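Beta-glucuronidase (uncultured Clostridium sp., PDB 6U7J) hydrolyses beta-D-glucuronides as a gut microbial glycoside hydrolase of family 2, probably releasing estrogens from their glucuronide conjugates. Local coordinates at residues B[290-295]-B[299-304]; B[546-551]-B[587-592]. All coordinates share one frame; numbering follows the deposited sequence.

Interaction 1. Residues B[290-295]-B[299-304]; sequences KQFLIN and FYFKGF
F292 and F299 join the two arms of a β-hairpin, which leads into the first strand of the TIM barrel, through one direct backbone bond and one bridging water. F299 N donates to F292 O at 2.8 Å; the N-H is bent (137°), although it meets the oxygen nearly end-on to the carbonyl. Where a regular antiparallel pair would return F292 N to F299 O, a water stands between: it accepts from F292 N (2.7 Å) and donates to F299 O (2.6 Å).

The aromatic contact is edge-to-face. F301 presents its CE1-CZ edge to one face of F292, with CZ over the ring centre, centroids 5.0 Å apart and planes at 84°. F292 reaches it with CG anti to the backbone N (chi1 -168°).

I294 and F299 run alongside each other in the same direction. A CH-π contact puts I294 CD1 over the F299 face, 4.0 Å from its centroid. F299 CE2 in turn sits over a face of F301, so the four apolar side chains form one cluster, continued by V358 and I360 of the barrel strand 358-362.

The inserted water thus keeps F292 N and F299 O bonded where the arms have parted too far for a direct bond, while the apolar cluster packs the hairpin against the barrel.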
loop_
_atom_site.group_PDB
_atom_site.type_symbol
_atom_site.label_atom_id
_atom_site.label_comp_id
_atom_site.label_asym_id
_atom_site.label_seq_id
_atom_site.Cartn_x
_atom_site.Cartn_y
_atom_site.Cartn_z
ATOM N N LYS B 290 -23.948 12.443 37.053
ATOM C CA LYS B 290 -23.005 11.505 36.461
ATOM C C LYS B 290 -23.626 10.588 35.414
ATOM O O LYS B 290 -22.957 9.646 34.973
ATOM C CB LYS B 290 -22.351 10.640 37.547
ATOM C CG LYS B 290 -21.238 11.327 38.313
ATOM C CD LYS B 290 -20.910 10.566 39.586
ATOM C CE LYS B 290 -19.866 11.306 40.402
ATOM N NZ LYS B 290 -19.415 10.501 41.572
ATOM N N GLN B 291 -24.876 10.802 35.010
ATOM C CA GLN B 291 -25.491 9.886 34.062
ATOM C C GLN B 291 -26.308 10.651 33.032
ATOM O O GLN B 291 -26.689 11.808 33.227
ATOM C CB GLN B 291 -26.350 8.837 34.771
ATOM C CG GLN B 291 -25.518 7.713 35.383
ATOM C CD GLN B 291 -26.349 6.604 36.008
ATOM O OE1 GLN B 291 -27.388 6.854 36.624
ATOM N NE2 GLN B 291 -25.883 5.371 35.862
ATOM N N PHE B 292 -26.528 9.985 31.907
ATOM C CA PHE B 292 -27.335 10.482 30.801
ATOM C C PHE B 292 -28.434 9.443 30.657
ATOM O O PHE B 292 -28.175 8.325 30.202
ATOM C CB PHE B 292 -26.492 10.630 29.533
ATOM C CG PHE B 292 -27.166 11.402 28.436
ATOM C CD1 PHE B 292 -28.224 10.853 27.736
ATOM C CD2 PHE B 292 -26.728 12.667 28.094
ATOM C CE1 PHE B 292 -28.855 11.569 26.725
ATOM C CE2 PHE B 292 -27.355 13.383 27.078
ATOM C CZ PHE B 292 -28.413 12.834 26.401
ATOM N N LEU B 293 -29.646 9.779 31.091
ATOM C CA LEU B 293 -30.718 8.802 31.191
ATOM C C LEU B 293 -31.671 8.959 30.019
ATOM O O LEU B 293 -32.130 10.063 29.733
ATOM C CB LEU B 293 -31.475 8.956 32.510
ATOM C CG LEU B 293 -30.652 8.885 33.791
ATOM C CD1 LEU B 293 -31.561 9.086 34.999
ATOM C CD2 LEU B 293 -29.925 7.556 33.896
ATOM N N ILE B 294 -31.963 7.853 29.351
ATOM C CA ILE B 294 -32.925 7.801 28.259
ATOM C C ILE B 294 -33.970 6.772 28.650
ATOM O O ILE B 294 -33.635 5.606 28.906
ATOM C CB ILE B 294 -32.266 7.434 26.919
ATOM C CG1 ILE B 294 -31.315 8.542 26.468
ATOM C CG2 ILE B 294 -33.319 7.155 25.860
ATOM C CD1 ILE B 294 -30.347 8.100 25.396
ATOM N N ASN B 295 -35.230 7.204 28.713
ATOM C CA ASN B 295 -36.296 6.359 29.237
ATOM C C ASN B 295 -35.914 5.813 30.610
ATOM O O ASN B 295 -36.078 4.625 30.902
ATOM C CB ASN B 295 -36.620 5.235 28.261
ATOM C CG ASN B 295 -37.163 5.760 26.956
ATOM O OD1 ASN B 295 -37.872 6.759 26.945
ATOM N ND2 ASN B 295 -36.828 5.101 25.848
ATOM N N PHE B 299 -27.332 5.695 29.793
ATOM C CA PHE B 299 -26.874 5.516 28.427
ATOM C C PHE B 299 -25.421 5.945 28.371
ATOM O O PHE B 299 -25.064 7.020 28.866
ATOM C CB PHE B 299 -27.727 6.331 27.447
ATOM C CG PHE B 299 -27.329 6.170 26.013
ATOM C CD1 PHE B 299 -27.735 5.064 25.287
ATOM C CD2 PHE B 299 -26.531 7.126 25.391
ATOM C CE1 PHE B 299 -27.356 4.911 23.953
ATOM C CE2 PHE B 299 -26.159 6.988 24.069
ATOM C CZ PHE B 299 -26.574 5.868 23.351
ATOM N N TYR B 300 -24.578 5.082 27.820
ATOM C CA TYR B 300 -23.164 5.372 27.629
ATOM C C TYR B 300 -22.929 5.479 26.125
ATOM O O TYR B 300 -23.234 4.545 25.379
ATOM C CB TYR B 300 -22.306 4.278 28.281
ATOM C CG TYR B 300 -20.824 4.569 28.264
ATOM C CD1 TYR B 300 -20.025 4.124 27.214
ATOM C CD2 TYR B 300 -20.226 5.309 29.277
ATOM C CE1 TYR B 300 -18.661 4.400 27.179
ATOM C CE2 TYR B 300 -18.857 5.596 29.247
ATOM C CZ TYR B 300 -18.087 5.133 28.192
ATOM O OH TYR B 300 -16.736 5.390 28.149
ATOM N N PHE B 301 -22.470 6.642 25.672
ATOM C CA PHE B 301 -22.236 6.863 24.243
ATOM C C PHE B 301 -21.022 6.053 23.774
ATOM O O PHE B 301 -19.918 6.199 24.317
ATOM C CB PHE B 301 -22.003 8.347 23.947
ATOM C CG PHE B 301 -23.202 9.237 24.186
ATOM C CD1 PHE B 301 -23.564 9.615 25.467
ATOM C CD2 PHE B 301 -23.924 9.753 23.115
ATOM C CE1 PHE B 301 -24.644 10.448 25.678
ATOM C CE2 PHE B 301 -24.994 10.602 23.321
ATOM C CZ PHE B 301 -25.362 10.940 24.607
ATOM N N LYS B 302 -21.231 5.203 22.768
ATOM C CA LYS B 302 -20.161 4.488 22.078
ATOM C C LYS B 302 -20.304 4.739 20.581
ATOM O O LYS B 302 -21.297 4.318 19.973
ATOM C CB LYS B 302 -20.220 2.979 22.361
ATOM C CG LYS B 302 -20.230 2.581 23.836
ATOM C CD LYS B 302 -20.492 1.082 23.983
ATOM C CE LYS B 302 -21.847 0.713 23.384
ATOM N NZ LYS B 302 -22.072 -0.753 23.381
ATOM N N GLY B 303 -19.304 5.380 19.981
ATOM C CA GLY B 303 -19.389 5.680 18.565
ATOM C C GLY B 303 -18.322 6.632 18.072
ATOM O O GLY B 303 -17.172 6.569 18.519
ATOM N N PHE B 304 -18.708 7.533 17.166
ATOM C CA PHE B 304 -17.779 8.369 16.420
ATOM C C PHE B 304 -18.431 9.692 16.076
ATOM O O PHE B 304 -19.637 9.761 15.829
ATOM C CB PHE B 304 -17.357 7.757 15.069
ATOM C CG PHE B 304 -16.920 6.333 15.137
ATOM C CD1 PHE B 304 -17.849 5.306 15.053
ATOM C CD2 PHE B 304 -15.575 6.024 15.244
ATOM C CE1 PHE B 304 -17.447 3.991 15.102
ATOM C CE2 PHE B 304 -15.153 4.702 15.302
ATOM C CZ PHE B 304 -16.094 3.677 15.232
HETATM O O HOH W 1 -25.358 7.597 31.431
#

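Interaction 2. Residues B[546-551]-B[587-592]; sequences IGEHIW and RERWRK
Strand 546-551 and helix 587-592 run nearly antiparallel, their axes at 155° and 12.5 Å apart at closest approach, with E548 opposite W590. The strand belongs to the parallel barrel of the TIM-barrel domain, and the helix, the last of the chain, packs on its outer side. The gap is bridged mainly by the side chains of E548, R589 and W590.

E548 is the centre of the polar contact. R589 grips its carboxylate side-on with two nitrogens, NH1 to OE1 and NE to OE2, each at 2.9 Å. Both oxygens use their syn lone pairs, and the carboxylate and guanidinium planes lie only 9° apart, so this is a flat, two-bonded salt bridge with both N-H bonds nearly straight. An extended chain from CG to NE, running opposite to that of E548, carries the guanidinium in from the helix. The paired bonds fix the rotation of the carboxylate. Y300 OH adds a hydrogen bond to OE1, and D540 on helix 525-540 takes R589 NH2 in a second salt bridge. Two acidic groups thus flank the arginine, which would be expected to favour its charged form.

Beside the polar group, W590 runs antiparallel alongside the E548 side chain, and its six-membered ring reaches I550, whose CD1 lies 3.8 Å from W590 CZ2. F304 of the neighbouring strand meets the indole edge-to-face. The indole N-H completes the grip on the buried carboxylate: W590 NE1 donates to E548 OE2 at 2.8 Å, approaching from above the carboxylate plane while the oxygen lies close to the plane of the indole.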
loop_
_atom_site.group_PDB
_atom_site.type_symbol
_atom_site.label_atom_id
_atom_site.label_comp_id
_atom_site.label_asym_id
_atom_site.label_seq_id
_atom_site.Cartn_x
_atom_site.Cartn_y
_atom_site.Cartn_z
ATOM N N ILE B 546 -19.567 9.673 30.494
ATOM C CA ILE B 546 -20.789 9.061 29.979
ATOM C C ILE B 546 -20.681 8.704 28.500
ATOM O O ILE B 546 -21.677 8.297 27.890
ATOM C CB ILE B 546 -22.027 9.945 30.240
ATOM C CG1 ILE B 546 -21.784 11.365 29.745
ATOM C CG2 ILE B 546 -22.366 9.955 31.718
ATOM C CD1 ILE B 546 -23.066 12.117 29.364
ATOM N N GLY B 547 -19.510 8.830 27.901
ATOM C CA GLY B 547 -19.378 8.388 26.527
ATOM C C GLY B 547 -17.973 8.555 25.997
ATOM O O GLY B 547 -17.161 9.326 26.530
ATOM N N GLU B 548 -17.709 7.822 24.913
ATOM C CA GLU B 548 -16.437 7.888 24.208
ATOM C C GLU B 548 -16.718 7.875 22.714
ATOM O O GLU B 548 -17.393 6.974 22.203
ATOM C CB GLU B 548 -15.512 6.718 24.606
ATOM C CG GLU B 548 -16.004 5.330 24.186
ATOM C CD GLU B 548 -15.321 4.198 24.963
ATOM O OE1 GLU B 548 -15.264 4.288 26.213
ATOM O OE2 GLU B 548 -14.844 3.227 24.325
ATOM N N HIS B 549 -16.211 8.876 22.011
ATOM C CA HIS B 549 -16.367 8.943 20.564
ATOM C C HIS B 549 -14.969 9.001 19.983
ATOM O O HIS B 549 -14.240 9.977 20.204
ATOM C CB HIS B 549 -17.217 10.142 20.132
ATOM C CG HIS B 549 -18.687 9.844 20.056
ATOM N ND1 HIS B 549 -19.583 10.675 19.420
ATOM C CD2 HIS B 549 -19.416 8.810 20.545
ATOM C CE1 HIS B 549 -20.798 10.160 19.507
ATOM N NE2 HIS B 549 -20.724 9.028 20.186
ATOM N N ILE B 550 -14.577 7.925 19.300
ATOM C CA ILE B 550 -13.292 7.885 18.617
ATOM C C ILE B 550 -13.356 8.840 17.435
ATOM O O ILE B 550 -14.402 8.967 16.786
ATOM C CB ILE B 550 -12.984 6.448 18.171
ATOM C CG1 ILE B 550 -12.724 5.555 19.388
ATOM C CG2 ILE B 550 -11.771 6.410 17.247
ATOM C CD1 ILE B 550 -12.806 4.076 19.075
ATOM N N TRP B 551 -12.272 9.556 17.167
ATOM C CA TRP B 551 -12.323 10.487 16.056
ATOM C C TRP B 551 -11.920 9.813 14.762
ATOM O O TRP B 551 -10.873 9.154 14.672
ATOM C CB TRP B 551 -11.478 11.736 16.228
ATOM C CG TRP B 551 -11.556 12.579 14.949
ATOM C CD1 TRP B 551 -10.522 12.913 14.121
ATOM C CD2 TRP B 551 -12.744 13.133 14.343
ATOM N NE1 TRP B 551 -10.983 13.667 13.060
ATOM C CE2 TRP B 551 -12.337 13.823 13.175
ATOM C CE3 TRP B 551 -14.100 13.147 14.697
ATOM C CZ2 TRP B 551 -13.236 14.508 12.354
ATOM C CZ3 TRP B 551 -15.007 13.832 13.873
ATOM C CH2 TRP B 551 -14.568 14.501 12.717
ATOM N N ARG B 587 -14.349 -3.261 18.518
ATOM C CA ARG B 587 -15.567 -4.069 18.501
ATOM C C ARG B 587 -15.663 -4.953 19.747
ATOM O O ARG B 587 -16.720 -5.023 20.392
ATOM C CB ARG B 587 -15.629 -4.926 17.230
ATOM C CG ARG B 587 -16.857 -5.834 17.156
ATOM C CD ARG B 587 -17.095 -6.505 15.791
ATOM N NE ARG B 587 -16.777 -7.929 15.841
ATOM C CZ ARG B 587 -17.633 -8.929 15.650
ATOM N NH1 ARG B 587 -17.189 -10.171 15.748
ATOM N NH2 ARG B 587 -18.911 -8.715 15.366
ATOM N N GLU B 588 -14.570 -5.639 20.101
ATOM C CA GLU B 588 -14.613 -6.530 21.261
ATOM C C GLU B 588 -14.934 -5.763 22.537
ATOM O O GLU B 588 -15.682 -6.250 23.387
ATOM C CB GLU B 588 -13.292 -7.291 21.419
ATOM C CG GLU B 588 -13.040 -8.335 20.325
ATOM C CD GLU B 588 -14.095 -9.444 20.289
ATOM O OE1 GLU B 588 -14.199 -10.208 21.277
ATOM O OE2 GLU B 588 -14.810 -9.555 19.264
ATOM N N ARG B 589 -14.394 -4.560 22.695
ATOM C CA ARG B 589 -14.768 -3.751 23.849
ATOM C C ARG B 589 -16.244 -3.332 23.790
ATOM O O ARG B 589 -17.022 -3.619 24.707
ATOM C CB ARG B 589 -13.853 -2.535 23.928
ATOM C CG ARG B 589 -14.278 -1.472 24.918
ATOM C CD ARG B 589 -13.298 -0.332 24.817
ATOM N NE ARG B 589 -13.672 0.856 25.578
ATOM C CZ ARG B 589 -13.468 1.000 26.881
ATOM N NH1 ARG B 589 -13.820 2.127 27.488
ATOM N NH2 ARG B 589 -12.928 0.011 27.581
ATOM N N TRP B 590 -16.661 -2.661 22.710
ATOM C CA TRP B 590 -18.009 -2.088 22.704
ATOM C C TRP B 590 -19.094 -3.160 22.715
ATOM O O TRP B 590 -20.157 -2.950 23.304
ATOM C CB TRP B 590 -18.211 -1.167 21.497
ATOM C CG TRP B 590 -17.546 0.177 21.631
ATOM C CD1 TRP B 590 -16.978 0.712 22.750
ATOM C CD2 TRP B 590 -17.363 1.145 20.588
ATOM N NE1 TRP B 590 -16.450 1.954 22.471
ATOM C CE2 TRP B 590 -16.679 2.244 21.151
ATOM C CE3 TRP B 590 -17.709 1.187 19.236
ATOM C CZ2 TRP B 590 -16.335 3.371 20.406
ATOM C CZ3 TRP B 590 -17.358 2.310 18.491
ATOM C CH2 TRP B 590 -16.689 3.387 19.079
ATOM N N ARG B 591 -18.855 -4.310 22.089
ATOM C CA ARG B 591 -19.877 -5.349 22.111
ATOM C C ARG B 591 -20.029 -5.988 23.487
ATOM O O ARG B 591 -21.068 -6.590 23.754
ATOM C CB ARG B 591 -19.579 -6.424 21.063
ATOM C CG ARG B 591 -19.874 -5.941 19.639
ATOM C CD ARG B 591 -20.021 -7.086 18.644
ATOM N NE ARG B 591 -20.903 -6.696 17.542
ATOM C CZ ARG B 591 -22.183 -7.050 17.439
ATOM N NH1 ARG B 591 -22.904 -6.642 16.403
ATOM N NH2 ARG B 591 -22.737 -7.814 18.372
ATOM N N LYS B 592 -19.030 -5.868 24.364
ATOM C CA LYS B 592 -19.182 -6.393 25.715
ATOM C C LYS B 592 -19.708 -5.355 26.696
ATOM O O LYS B 592 -20.051 -5.719 27.826
ATOM C CB LYS B 592 -17.862 -6.974 26.236
ATOM C CG LYS B 592 -17.538 -8.395 25.721
ATOM C CD LYS B 592 -17.521 -8.490 24.178
ATOM C CE LYS B 592 -17.199 -9.885 23.647
ATOM N NZ LYS B 592 -18.438 -10.716 23.565
#

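From the N terminus, interaction 1 comes first and closes a short hairpin, with three residues between its segments. The chain then runs through most of the barrel before interaction 2 opens, closing a second loop with 35 residues between its segments, from strand 545-551 to the C-terminal helix. The two loops follow in series, neither nested nor crossed. They meet in space, their centres about 11 Å apart, because strands 297-305 and 545-551 are parallel neighbours that close the barrel. F301 O and E548 N, 2.8 Å apart, probably share a backbone hydrogen bond there. Together the contacts tie the hairpin 292-305, the first and last barrel strands and the final helix.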